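Local structure of CRISPR-associated protein CasA/Cse1 (Thermus thermophilus, 4AN8) at residues P50-V55 with A157-L162; L123-L128 with P150-A155; L162-F167 with M264-G269; D183-R188 with Y245-R250. The protein is the CasA/Cse1 subunit of Cascade, the CRISPR ribonucleoprotein complex of type I-E immunity, and probably takes part in the recognition of invading nucleic acid. One frame throughout, in Å; residues are numbered along the deposited sequence.

Contact 1. Residues P50-V55 with A157-L162; sequences PLEEAV and AARALL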
loop_
_atom_site.group_PDB
_atom_site.type_symbol
_atom_site.label_atom_id
_atom_site.label_comp_id
_atom_site.label_asym_id
_atom_site.label_seq_id
_atom_site.Cartn_x
_atom_site.Cartn_y
_atom_site.Cartn_z
ATOM N N PRO A 50 -5.999 -4.470 -4.492
ATOM C CA PRO A 50 -4.791 -3.667 -4.253
ATOM C C PRO A 50 -3.678 -4.455 -3.529
ATOM O O PRO A 50 -2.495 -4.106 -3.675
ATOM C CB PRO A 50 -5.296 -2.503 -3.384
ATOM C CG PRO A 50 -6.838 -2.483 -3.600
ATOM C CD PRO A 50 -7.200 -3.924 -3.833
ATOM N N LEU A 51 -4.043 -5.484 -2.760
ATOM C CA LEU A 51 -3.044 -6.314 -2.093
ATOM C C LEU A 51 -2.316 -7.160 -3.140
ATOM O O LEU A 51 -1.103 -7.299 -3.090
ATOM C CB LEU A 51 -3.684 -7.211 -1.023
ATOM C CG LEU A 51 -4.552 -6.501 0.038
ATOM C CD1 LEU A 51 -4.921 -7.481 1.162
ATOM C CD2 LEU A 51 -3.889 -5.211 0.594
ATOM N N GLU A 52 -3.065 -7.726 -4.076
ATOM C CA GLU A 52 -2.482 -8.466 -5.189
ATOM C C GLU A 52 -1.500 -7.612 -5.961
ATOM O O GLU A 52 -0.382 -8.032 -6.241
ATOM C CB GLU A 52 -3.566 -8.972 -6.147
ATOM C CG GLU A 52 -3.973 -10.394 -5.914
ATOM C CD GLU A 52 -5.009 -10.918 -6.931
ATOM O OE1 GLU A 52 -5.210 -10.298 -8.006
ATOM O OE2 GLU A 52 -5.629 -11.961 -6.656
ATOM N N GLU A 53 -1.917 -6.405 -6.309
ATOM C CA GLU A 53 -1.045 -5.500 -7.038
ATOM C C GLU A 53 0.248 -5.251 -6.251
ATOM O O GLU A 53 1.341 -5.256 -6.826
ATOM C CB GLU A 53 -1.767 -4.182 -7.304
ATOM C CG GLU A 53 -0.981 -3.155 -8.112
ATOM C CD GLU A 53 -1.829 -1.904 -8.410
ATOM O OE1 GLU A 53 -3.032 -1.923 -8.093
ATOM O OE2 GLU A 53 -1.307 -0.894 -8.935
ATOM N N ALA A 54 0.119 -5.001 -4.947
ATOM C CA ALA A 54 1.282 -4.660 -4.123
ATOM C C ALA A 54 2.304 -5.791 -4.128
ATOM O O ALA A 54 3.475 -5.567 -4.433
ATOM C CB ALA A 54 0.871 -4.347 -2.703
ATOM N N VAL A 55 1.839 -7.003 -3.828
ATOM C CA VAL A 55 2.751 -8.142 -3.704
ATOM C C VAL A 55 3.311 -8.614 -5.031
ATOM O O VAL A 55 4.454 -9.051 -5.077
ATOM C CB VAL A 55 2.150 -9.349 -2.955
ATOM C CG1 VAL A 55 1.816 -8.981 -1.562
ATOM C CG2 VAL A 55 0.933 -9.930 -3.697
ATOM N N ALA A 157 -4.528 -19.477 -6.546
ATOM C CA ALA A 157 -3.919 -19.926 -5.291
ATOM C C ALA A 157 -2.548 -19.288 -5.113
ATOM O O ALA A 157 -2.178 -18.882 -4.027
ATOM C CB ALA A 157 -3.820 -21.452 -5.221
ATOM N N ALA A 158 -1.794 -19.190 -6.190
ATOM C CA ALA A 158 -0.491 -18.525 -6.124
ATOM C C ALA A 158 -0.650 -17.083 -5.639
ATOM O O ALA A 158 0.048 -16.648 -4.713
ATOM C CB ALA A 158 0.186 -18.569 -7.473
ATOM N N ARG A 159 -1.605 -16.357 -6.233
ATOM C CA ARG A 159 -1.818 -14.973 -5.824
ATOM C C ARG A 159 -2.309 -14.823 -4.377
ATOM O O ARG A 159 -1.874 -13.933 -3.668
ATOM C CB ARG A 159 -2.721 -14.222 -6.809
ATOM C CG ARG A 159 -2.097 -14.145 -8.213
ATOM C CD ARG A 159 -2.824 -13.183 -9.118
ATOM N NE ARG A 159 -4.214 -13.563 -9.347
ATOM C CZ ARG A 159 -4.646 -14.260 -10.399
ATOM N NH1 ARG A 159 -3.793 -14.675 -11.318
ATOM N NH2 ARG A 159 -5.937 -14.548 -10.524
ATOM N N ALA A 160 -3.213 -15.693 -3.950
ATOM C CA ALA A 160 -3.717 -15.642 -2.595
ATOM C C ALA A 160 -2.575 -15.958 -1.606
ATOM O O ALA A 160 -2.458 -15.338 -0.557
ATOM C CB ALA A 160 -4.843 -16.632 -2.439
ATOM N N LEU A 161 -1.723 -16.917 -1.960
ATOM C CA LEU A 161 -0.557 -17.225 -1.134
ATOM C C LEU A 161 0.277 -15.969 -0.907
ATOM O O LEU A 161 0.612 -15.626 0.216
ATOM C CB LEU A 161 0.291 -18.307 -1.792
ATOM C CG LEU A 161 1.633 -18.638 -1.125
ATOM C CD1 LEU A 161 1.454 -19.040 0.349
ATOM C CD2 LEU A 161 2.383 -19.729 -1.927
ATOM N N LEU A 162 0.606 -15.285 -1.992
ATOM C CA LEU A 162 1.484 -14.136 -1.945
ATOM C C LEU A 162 0.851 -13.039 -1.121
ATOM O O LEU A 162 1.505 -12.406 -0.323
ATOM C CB LEU A 162 1.719 -13.591 -3.342
ATOM C CG LEU A 162 2.986 -13.989 -4.062
ATOM C CD1 LEU A 162 3.083 -13.070 -5.307
ATOM C CD2 LEU A 162 4.205 -13.803 -3.156
#

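Contact 2. Residues L123-L128 with P150-A155; sequences LPWSKL and PKATYA. With ACT (acetate ion), chain D.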
loop_
_atom_site.group_PDB
_atom_site.type_symbol
_atom_site.label_atom_id
_atom_site.label_comp_id
_atom_site.label_asym_id
_atom_site.label_seq_id
_atom_site.Cartn_x
_atom_site.Cartn_y
_atom_site.Cartn_z
ATOM N N LEU A 123 -7.105 -26.449 6.133
ATOM C CA LEU A 123 -7.971 -25.292 6.092
ATOM C C LEU A 123 -8.331 -24.971 4.663
ATOM O O LEU A 123 -7.631 -25.310 3.778
ATOM C CB LEU A 123 -7.314 -24.086 6.735
ATOM C CG LEU A 123 -6.793 -24.128 8.154
ATOM C CD1 LEU A 123 -6.335 -22.807 8.588
ATOM C CD2 LEU A 123 -7.806 -24.619 9.055
ATOM N N PRO A 124 -9.496 -24.328 4.457
ATOM C CA PRO A 124 -9.902 -23.900 3.109
ATOM C C PRO A 124 -8.975 -22.801 2.653
ATOM O O PRO A 124 -8.562 -22.002 3.497
ATOM C CB PRO A 124 -11.300 -23.298 3.314
ATOM C CG PRO A 124 -11.663 -23.549 4.757
ATOM C CD PRO A 124 -10.420 -23.852 5.503
ATOM N N TRP A 125 -8.659 -22.754 1.361
ATOM C CA TRP A 125 -7.776 -21.720 0.837
ATOM C C TRP A 125 -8.356 -20.341 1.076
ATOM O O TRP A 125 -7.632 -19.348 1.038
ATOM C CB TRP A 125 -7.471 -21.930 -0.650
ATOM C CG TRP A 125 -8.582 -21.583 -1.593
ATOM C CD1 TRP A 125 -9.670 -22.349 -1.894
ATOM C CD2 TRP A 125 -8.692 -20.398 -2.390
ATOM N NE1 TRP A 125 -10.456 -21.714 -2.817
ATOM C CE2 TRP A 125 -9.882 -20.511 -3.142
ATOM C CE3 TRP A 125 -7.901 -19.249 -2.540
ATOM C CZ2 TRP A 125 -10.311 -19.512 -4.036
ATOM C CZ3 TRP A 125 -8.320 -18.253 -3.439
ATOM C CH2 TRP A 125 -9.517 -18.394 -4.168
ATOM N N SER A 126 -9.654 -20.271 1.352
ATOM C CA SER A 126 -10.295 -18.983 1.617
ATOM C C SER A 126 -9.642 -18.213 2.774
ATOM O O SER A 126 -9.713 -16.991 2.818
ATOM C CB SER A 126 -11.781 -19.182 1.896
ATOM O OG SER A 126 -11.960 -20.041 3.002
ATOM N N LYS A 127 -9.009 -18.934 3.704
ATOM C CA LYS A 127 -8.273 -18.326 4.816
ATOM C C LYS A 127 -7.071 -17.448 4.352
ATOM O O LYS A 127 -6.576 -16.592 5.095
ATOM C CB LYS A 127 -7.791 -19.420 5.766
ATOM C CG LYS A 127 -6.751 -18.962 6.780
ATOM C CD LYS A 127 -7.391 -18.487 8.091
ATOM C CE LYS A 127 -6.340 -18.031 9.104
ATOM N NZ LYS A 127 -6.867 -18.068 10.494
ATOM N N LEU A 128 -6.592 -17.676 3.130
ATOM C CA LEU A 128 -5.517 -16.868 2.568
ATOM C C LEU A 128 -5.987 -15.475 2.202
ATOM O O LEU A 128 -5.172 -14.561 2.038
ATOM C CB LEU A 128 -4.977 -17.534 1.317
ATOM C CG LEU A 128 -4.268 -18.876 1.529
ATOM C CD1 LEU A 128 -3.872 -19.452 0.176
ATOM C CD2 LEU A 128 -3.061 -18.734 2.467
ATOM N N PRO A 150 -15.311 -22.831 -3.444
ATOM C CA PRO A 150 -14.899 -23.055 -4.836
ATOM C C PRO A 150 -13.446 -23.530 -4.943
ATOM O O PRO A 150 -12.636 -23.287 -4.058
ATOM C CB PRO A 150 -15.041 -21.668 -5.454
ATOM C CG PRO A 150 -14.701 -20.738 -4.321
ATOM C CD PRO A 150 -15.249 -21.404 -3.067
ATOM N N LYS A 151 -13.144 -24.224 -6.023
ATOM C CA LYS A 151 -11.790 -24.597 -6.339
ATOM C C LYS A 151 -11.071 -23.409 -6.998
ATOM O O LYS A 151 -11.515 -22.886 -8.018
ATOM C CB LYS A 151 -11.794 -25.795 -7.279
ATOM C CG LYS A 151 -10.441 -26.429 -7.450
ATOM C CD LYS A 151 -10.296 -27.153 -8.795
ATOM C CE LYS A 151 -11.441 -28.110 -9.062
ATOM N NZ LYS A 151 -11.521 -28.536 -10.493
ATOM N N ALA A 152 -9.961 -22.982 -6.410
ATOM C CA ALA A 152 -9.101 -21.993 -7.051
ATOM C C ALA A 152 -8.328 -22.633 -8.188
ATOM O O ALA A 152 -7.963 -23.808 -8.112
ATOM C CB ALA A 152 -8.135 -21.423 -6.044
ATOM N N THR A 153 -8.067 -21.863 -9.239
ATOM C CA THR A 153 -7.059 -22.265 -10.213
ATOM C C THR A 153 -5.693 -22.098 -9.572
ATOM O O THR A 153 -5.564 -21.409 -8.572
ATOM C CB THR A 153 -7.071 -21.402 -11.501
ATOM O OG1 THR A 153 -6.817 -20.033 -11.150
ATOM C CG2 THR A 153 -8.403 -21.507 -12.236
ATOM N N TYR A 154 -4.673 -22.714 -10.151
ATOM C CA TYR A 154 -3.319 -22.538 -9.655
ATOM C C TYR A 154 -2.957 -21.058 -9.571
ATOM O O TYR A 154 -2.364 -20.624 -8.581
ATOM C CB TYR A 154 -2.319 -23.287 -10.526
ATOM C CG TYR A 154 -2.526 -24.783 -10.518
ATOM C CD1 TYR A 154 -2.954 -25.437 -9.370
ATOM C CD2 TYR A 154 -2.311 -25.542 -11.664
ATOM C CE1 TYR A 154 -3.150 -26.803 -9.356
ATOM C CE2 TYR A 154 -2.506 -26.905 -11.660
ATOM C CZ TYR A 154 -2.926 -27.535 -10.499
ATOM O OH TYR A 154 -3.111 -28.899 -10.490
ATOM N N ALA A 155 -3.330 -20.284 -10.595
ATOM C CA ALA A 155 -2.976 -18.866 -10.637
ATOM C C ALA A 155 -3.604 -18.138 -9.455
ATOM O O ALA A 155 -2.950 -17.342 -8.811
ATOM C CB ALA A 155 -3.385 -18.210 -11.987
HETATM C C ACT D . -3.498 -15.639 11.374
HETATM O O ACT D . -2.930 -15.007 10.433
HETATM O OXT ACT D . -3.678 -16.878 11.191
HETATM C CH3 ACT D . -3.939 -14.943 12.642
#

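Contact 3. Residues L162-F167 with M264-G269; sequences LVHQAF and MGYGPG. With ACT (acetate ion), chain C; ACT (acetate ion), chain D.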
loop_
_atom_site.group_PDB
_atom_site.type_symbol
_atom_site.label_atom_id
_atom_site.label_comp_id
_atom_site.label_asym_id
_atom_site.label_seq_id
_atom_site.Cartn_x
_atom_site.Cartn_y
_atom_site.Cartn_z
ATOM N N LEU A 162 0.606 -15.285 -1.992
ATOM C CA LEU A 162 1.484 -14.136 -1.945
ATOM C C LEU A 162 0.851 -13.039 -1.121
ATOM O O LEU A 162 1.505 -12.406 -0.323
ATOM C CB LEU A 162 1.719 -13.591 -3.342
ATOM C CG LEU A 162 2.986 -13.989 -4.062
ATOM C CD1 LEU A 162 3.083 -13.070 -5.307
ATOM C CD2 LEU A 162 4.205 -13.803 -3.156
ATOM N N VAL A 163 -0.440 -12.812 -1.322
ATOM C CA VAL A 163 -1.089 -11.776 -0.557
ATOM C C VAL A 163 -0.990 -12.115 0.931
ATOM O O VAL A 163 -0.629 -11.268 1.744
ATOM C CB VAL A 163 -2.563 -11.589 -0.984
ATOM C CG1 VAL A 163 -3.334 -10.793 0.096
ATOM C CG2 VAL A 163 -2.626 -10.918 -2.386
ATOM N N HIS A 164 -1.313 -13.356 1.278
ATOM C CA HIS A 164 -1.373 -13.728 2.694
ATOM C C HIS A 164 -0.038 -13.563 3.404
ATOM O O HIS A 164 -0.000 -13.129 4.542
ATOM C CB HIS A 164 -1.880 -15.170 2.850
ATOM C CG HIS A 164 -2.193 -15.558 4.263
ATOM N ND1 HIS A 164 -3.213 -14.975 4.989
ATOM C CD2 HIS A 164 -1.640 -16.488 5.077
ATOM C CE1 HIS A 164 -3.263 -15.517 6.189
ATOM N NE2 HIS A 164 -2.315 -16.437 6.271
ATOM N N GLN A 165 1.055 -13.899 2.726
ATOM C CA GLN A 165 2.402 -13.795 3.308
ATOM C C GLN A 165 2.838 -12.350 3.564
ATOM O O GLN A 165 3.712 -12.102 4.412
ATOM C CB GLN A 165 3.445 -14.498 2.411
ATOM C CG GLN A 165 3.233 -16.006 2.237
ATOM C CD GLN A 165 3.444 -16.779 3.542
ATOM O OE1 GLN A 165 3.217 -16.252 4.620
ATOM N NE2 GLN A 165 3.917 -18.006 3.441
ATOM N N ALA A 166 2.269 -11.393 2.817
ATOM C CA ALA A 166 2.672 -10.004 3.011
ATOM C C ALA A 166 1.732 -9.289 3.983
ATOM O O ALA A 166 2.168 -8.435 4.759
ATOM C CB ALA A 166 2.747 -9.262 1.674
ATOM N N PHE A 167 0.451 -9.664 3.966
ATOM C CA PHE A 167 -0.581 -8.876 4.650
ATOM C C PHE A 167 -1.323 -9.539 5.843
ATOM O O PHE A 167 -2.153 -8.884 6.489
ATOM C CB PHE A 167 -1.620 -8.401 3.629
ATOM C CG PHE A 167 -1.107 -7.368 2.677
ATOM C CD1 PHE A 167 -1.007 -6.043 3.062
ATOM C CD2 PHE A 167 -0.732 -7.726 1.377
ATOM C CE1 PHE A 167 -0.522 -5.084 2.174
ATOM C CE2 PHE A 167 -0.259 -6.787 0.489
ATOM C CZ PHE A 167 -0.163 -5.455 0.892
ATOM N N MET A 264 -5.533 -26.382 2.229
ATOM C CA MET A 264 -4.132 -26.161 2.518
ATOM C C MET A 264 -3.770 -26.650 3.925
ATOM O O MET A 264 -4.579 -26.564 4.858
ATOM C CB MET A 264 -3.813 -24.668 2.388
ATOM C CG MET A 264 -4.534 -23.786 3.386
ATOM S SD MET A 264 -4.171 -22.024 3.078
ATOM C CE MET A 264 -5.199 -21.248 4.312
ATOM N N GLY A 265 -2.551 -27.162 4.068
ATOM C CA GLY A 265 -1.958 -27.359 5.376
ATOM C C GLY A 265 -1.591 -25.967 5.824
ATOM O O GLY A 265 -1.298 -25.119 4.975
ATOM N N TYR A 266 -1.605 -25.724 7.133
ATOM C CA TYR A 266 -1.451 -24.383 7.669
ATOM C C TYR A 266 -0.823 -24.404 9.064
ATOM O O TYR A 266 -1.224 -25.192 9.918
ATOM C CB TYR A 266 -2.820 -23.693 7.712
ATOM C CG TYR A 266 -2.740 -22.188 7.905
ATOM C CD1 TYR A 266 -2.425 -21.348 6.829
ATOM C CD2 TYR A 266 -2.972 -21.602 9.147
ATOM C CE1 TYR A 266 -2.330 -19.987 6.982
ATOM C CE2 TYR A 266 -2.881 -20.206 9.310
ATOM C CZ TYR A 266 -2.553 -19.413 8.214
ATOM O OH TYR A 266 -2.449 -18.029 8.334
ATOM N N GLY A 267 0.169 -23.544 9.284
ATOM C CA GLY A 267 0.812 -23.404 10.584
ATOM C C GLY A 267 1.629 -22.127 10.694
ATOM O O GLY A 267 1.562 -21.270 9.832
ATOM N N PRO A 268 2.430 -21.996 11.757
ATOM C CA PRO A 268 3.353 -20.851 11.876
ATOM C C PRO A 268 4.414 -21.033 10.770
ATOM O O PRO A 268 4.577 -22.180 10.371
ATOM C CB PRO A 268 3.924 -21.053 13.270
ATOM C CG PRO A 268 3.928 -22.586 13.429
ATOM C CD PRO A 268 2.720 -23.072 12.724
ATOM N N GLY A 269 5.130 -20.044 10.246
ATOM C CA GLY A 269 5.340 -18.719 10.746
ATOM C C GLY A 269 6.820 -18.627 11.103
ATOM O O GLY A 269 7.227 -19.204 12.085
HETATM C C ACT C . -5.162 -11.723 4.485
HETATM O O ACT C . -4.631 -12.209 3.438
HETATM O OXT ACT C . -5.449 -12.556 5.412
HETATM C CH3 ACT C . -5.428 -10.233 4.622
HETATM C C ACT D . -3.498 -15.639 11.374
HETATM O O ACT D . -2.930 -15.007 10.433
HETATM O OXT ACT D . -3.678 -16.878 11.191
HETATM C CH3 ACT D . -3.939 -14.943 12.642
#

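Contact 4. Residues D183-R188 with Y245-R250; sequences DAPVAR and YTWPAR. With ACT (acetate ion), chain D.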
loop_
_atom_site.group_PDB
_atom_site.type_symbol
_atom_site.label_atom_id
_atom_site.label_comp_id
_atom_site.label_asym_id
_atom_site.label_seq_id
_atom_site.Cartn_x
_atom_site.Cartn_y
_atom_site.Cartn_z
ATOM N N ASP A 183 1.964 -10.151 13.000
ATOM C CA ASP A 183 1.700 -9.484 11.731
ATOM C C ASP A 183 2.733 -9.900 10.684
ATOM O O ASP A 183 3.940 -9.970 10.968
ATOM C CB ASP A 183 1.814 -7.963 11.887
ATOM C CG ASP A 183 0.639 -7.340 12.606
ATOM O OD1 ASP A 183 -0.370 -8.019 12.876
ATOM O OD2 ASP A 183 0.721 -6.131 12.891
ATOM N N ALA A 184 2.253 -10.167 9.483
ATOM C CA ALA A 184 3.123 -10.276 8.331
ATOM C C ALA A 184 3.697 -8.885 8.143
ATOM O O ALA A 184 3.207 -7.930 8.769
ATOM C CB ALA A 184 2.327 -10.726 7.118
ATOM N N PRO A 185 4.744 -8.747 7.312
ATOM C CA PRO A 185 5.531 -7.499 7.332
ATOM C C PRO A 185 4.801 -6.228 6.915
ATOM O O PRO A 185 5.126 -5.154 7.427
ATOM C CB PRO A 185 6.672 -7.771 6.337
ATOM C CG PRO A 185 6.762 -9.233 6.235
ATOM C CD PRO A 185 5.379 -9.794 6.490
ATOM N N VAL A 186 3.867 -6.307 5.974
ATOM C CA VAL A 186 3.170 -5.097 5.570
ATOM C C VAL A 186 1.679 -5.149 5.851
ATOM O O VAL A 186 0.900 -4.509 5.175
ATOM C CB VAL A 186 3.463 -4.698 4.086
ATOM C CG1 VAL A 186 4.881 -4.104 3.975
ATOM C CG2 VAL A 186 3.272 -5.893 3.147
ATOM N N ALA A 187 1.288 -5.893 6.873
ATOM C CA ALA A 187 -0.107 -5.925 7.310
ATOM C C ALA A 187 -0.698 -4.535 7.593
ATOM O O ALA A 187 -1.869 -4.284 7.269
ATOM C CB ALA A 187 -0.255 -6.810 8.537
ATOM N N ARG A 188 0.108 -3.650 8.183
ATOM C CA ARG A 188 -0.373 -2.357 8.692
ATOM C C ARG A 188 -0.102 -1.136 7.802
ATOM O O ARG A 188 -0.937 -0.242 7.719
ATOM C CB ARG A 188 0.209 -2.058 10.091
ATOM C CG ARG A 188 0.129 -3.194 11.093
ATOM C CD ARG A 188 -1.319 -3.617 11.296
ATOM N NE ARG A 188 -1.422 -4.869 12.046
ATOM C CZ ARG A 188 -2.564 -5.385 12.493
ATOM N NH1 ARG A 188 -3.733 -4.780 12.280
ATOM N NH2 ARG A 188 -2.538 -6.519 13.153
ATOM N N TYR A 245 10.546 -8.506 1.413
ATOM C CA TYR A 245 9.624 -8.644 0.270
ATOM C C TYR A 245 9.069 -10.063 0.117
ATOM O O TYR A 245 7.977 -10.271 -0.417
ATOM C CB TYR A 245 10.343 -8.304 -1.043
ATOM C CG TYR A 245 10.517 -6.824 -1.339
ATOM C CD1 TYR A 245 10.078 -5.832 -0.441
ATOM C CD2 TYR A 245 11.130 -6.419 -2.518
ATOM C CE1 TYR A 245 10.238 -4.489 -0.736
ATOM C CE2 TYR A 245 11.292 -5.078 -2.823
ATOM C CZ TYR A 245 10.847 -4.121 -1.942
ATOM O OH TYR A 245 11.037 -2.803 -2.273
ATOM N N THR A 246 9.846 -11.053 0.535
ATOM C CA THR A 246 9.428 -12.430 0.347
ATOM C C THR A 246 9.300 -13.159 1.681
ATOM O O THR A 246 9.467 -14.359 1.751
ATOM C CB THR A 246 10.428 -13.178 -0.557
ATOM O OG1 THR A 246 11.706 -13.233 0.092
ATOM C CG2 THR A 246 10.549 -12.465 -1.949
ATOM N N TRP A 247 8.997 -12.412 2.735
ATOM C CA TRP A 247 8.908 -12.978 4.068
ATOM C C TRP A 247 7.931 -14.160 4.200
ATOM O O TRP A 247 6.770 -14.072 3.772
ATOM C CB TRP A 247 8.472 -11.884 5.031
ATOM C CG TRP A 247 8.668 -12.244 6.447
ATOM C CD1 TRP A 247 7.743 -12.792 7.293
ATOM C CD2 TRP A 247 9.883 -12.114 7.203
ATOM N NE1 TRP A 247 8.310 -13.003 8.534
ATOM C CE2 TRP A 247 9.622 -12.591 8.501
ATOM C CE3 TRP A 247 11.166 -11.643 6.900
ATOM C CZ2 TRP A 247 10.593 -12.595 9.505
ATOM C CZ3 TRP A 247 12.132 -11.655 7.893
ATOM C CH2 TRP A 247 11.839 -12.133 9.183
ATOM N N PRO A 248 8.377 -15.259 4.859
ATOM C CA PRO A 248 7.445 -16.364 5.123
ATOM C C PRO A 248 6.661 -16.179 6.428
ATOM O O PRO A 248 7.063 -16.710 7.464
ATOM C CB PRO A 248 8.378 -17.574 5.231
ATOM C CG PRO A 248 9.617 -17.001 5.857
ATOM C CD PRO A 248 9.747 -15.572 5.310
ATOM N N ALA A 249 5.543 -15.449 6.385
ATOM C CA ALA A 249 4.826 -15.082 7.607
ATOM C C ALA A 249 4.023 -16.236 8.200
ATOM O O ALA A 249 3.772 -16.277 9.406
ATOM C CB ALA A 249 3.916 -13.919 7.345
ATOM N N ARG A 250 3.594 -17.155 7.340
ATOM C CA ARG A 250 2.820 -18.287 7.783
ATOM C C ARG A 250 3.361 -19.531 7.111
ATOM O O ARG A 250 3.938 -19.440 6.035
ATOM C CB ARG A 250 1.351 -18.092 7.412
ATOM C CG ARG A 250 0.703 -16.845 8.047
ATOM C CD ARG A 250 0.408 -17.056 9.562
ATOM N NE ARG A 250 -0.305 -15.900 10.109
ATOM C CZ ARG A 250 0.303 -14.791 10.531
ATOM N NH1 ARG A 250 1.639 -14.704 10.509
ATOM N NH2 ARG A 250 -0.413 -13.775 10.996
HETATM C C ACT D . -3.498 -15.639 11.374
HETATM O O ACT D . -2.930 -15.007 10.433
HETATM O OXT ACT D . -3.678 -16.878 11.191
HETATM C CH3 ACT D . -3.939 -14.943 12.642
#

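Contact 1. Residues P50-V55 with A157-L162
The charged part of this contact is the pair E52 and R159. OE2 of E52 lies 3.4 Å from NE of R159, at the edge of the guanidinium and near its plane, a salt bridge whose hydrogen bond is long and weak. The carboxylate is turned 71° out of the guanidinium plane, so the two flat groups do not meet as a matched, two-pronged pair. The stronger polar partner of each lies outside the pair: T47 OG1 for E52 OE1, the W18 carbonyl for R159 NH1.

Both residues sit on helices, E52 in the first turn of helix 50-67 and R159 midway along helix 154-167. Three residues further along both helices V55 faces L162; the CA separations, 6.6 Å for E52-R159 and 6.4 Å for V55-L162, hardly change, so the helices run side by side over this turn.

The apolar part belongs to that second pair. CG2 of V55 meets CB of L162 at 3.8 Å, while CG1, anti to the carbonyl carbon of V55 (chi1 -62°), rests against the backbone O of L162 at 3.7 Å. V55 also touches A166 and F167 of helix 154-167.

Contact 2. Residues L123-L128 with P150-A155
The lead-in to helix 154-167 is met here by the indole of W125, the first residue of a short 3-10 segment that follows strand 123-124. NE1 of W125 donates to the backbone O of P150 across 3.0 Å with an N-H···O angle of 161°. The carbonyl oxygen lies close to the ring plane, at the indole edge, whereas the donor is tilted 26° from the carbonyl plane. A second contact uses a face of the same ring: CB of A152 stands 3.6 Å from the centroid of the six-membered ring, nearly on its normal, which is a CH-pi arrangement. Its closest ring atoms are CE2 and CZ2 of W125, both at 3.5 Å, so the methyl is displaced toward the rim. The side chain of W125 reaches this place with CG lodged between its backbone N and carbonyl carbon (chi1 75°).

Strand 261-273 borders both segments, through backbone bonds of W125 with R262 and of A152 with V261, and A160 of the helix also touches the indole. Two residues on from W125, NZ of K127 makes a weak 3.5 Å bond to OXT of an acetate that probably came from the crystallisation liquor.

The edge bond and the methyl on the face would together restrain the position and tilt of the indole, and its one polar hydrogen has an acceptor in this partly buried place.

Contact 3. Residues L162-F167 with M264-G269
H164 and Y266 reach toward each other from opposite directions and meet where the imidazole NE2 and the phenol OH lie 2.6 Å apart. Either group could be the donor in this hydrogen bond, whose angle is 157°. The rings meet rim to rim: their centroids are 5.7 Å apart and their planes 51° from each other, so neither covers the face of the other. OH of Y266 lies in the imidazole plane, and NE2 of H164 in turn lies near the plane of the phenol ring. In H164 the imidazole is carried out from the helix by a CG that stands anti to the backbone N (chi1 -170°).

The pair joins helix 154-167 to strand 261-273 of the mixed sheet, bridging a gap in which the bare backbones do not touch. R250, on the neighbouring strand, packs against both rings. Two acetates, probably from the crystallisation liquor, lie close by. That of chain C is at ND1 of H164, on the imidazole side away from the tyrosine, its OXT 3.3 Å from ND1 in a weak bond. That of chain D lies beside the junction, its OXT a long 3.3 Å from OH of Y266.

The partners at NE2 and ND1 would restrain rotation of the imidazole about its CB-CG bond, the link at NE2 being much the shorter.

Contact 4. Residues D183-R188 with Y245-R250
P185 presses the outer corner of its ring against W247: CG of the proline lies 3.4 Å from CB and 3.6 Å from CG of the tryptophan. The corner thus fits the angle where the indole leaves its backbone. The approach to the indole is oblique, and CG of W247 stands anti to its backbone N (chi1 -166°), which places the indole beside the proline. A second, smaller bump lies next to it: A184 CB sits 3.6 Å from A249 CB. The CA atoms of A184 and A249 are only 5.1 Å apart.

Two irregular segments are joined here: A184-A187 forms a type I beta turn between strands 178-181 and 191-195, and P248, between the two apolar contacts, is the centre of an inverse gamma turn leading into strand 250-256. W247 also packs on V270 and P272 of strand 261-273.

No hydrogen bond crosses between the segments. Several polar groups pair within one, as where R188 grips D183 side-on, NE to OD2 at 2.6 Å; others look outside, R250 holding the chain D acetate O by NE and NH2, with NH2 also reaching K182 O. Between the two segments themselves the contact is apolar fit, with small alanines permitting the backbones' near approach.

In the fold
Helix 154-167 takes part in contacts 1, 2 and 3, and contact 4 is tied to it by bonds of Q165 OE1 to R250 N and of A166 O to V186 N. Contacts 1, 3 and 4 are buried; contact 2, about 23 Å from the chain centre, is partly exposed. Chemistry varies with place: contact 1 pairs helix with helix by an ion pair and apolar packing, contact 2 uses an indole against loop backbone, contact 3 a polar ring pair between helix and sheet, and contact 4 apolar fit between loops. Contacts 2 and 3 reach neighbouring strands, 123-124 and 261-273, and contacts 2, 3 and 4 all touch the chain D acetate.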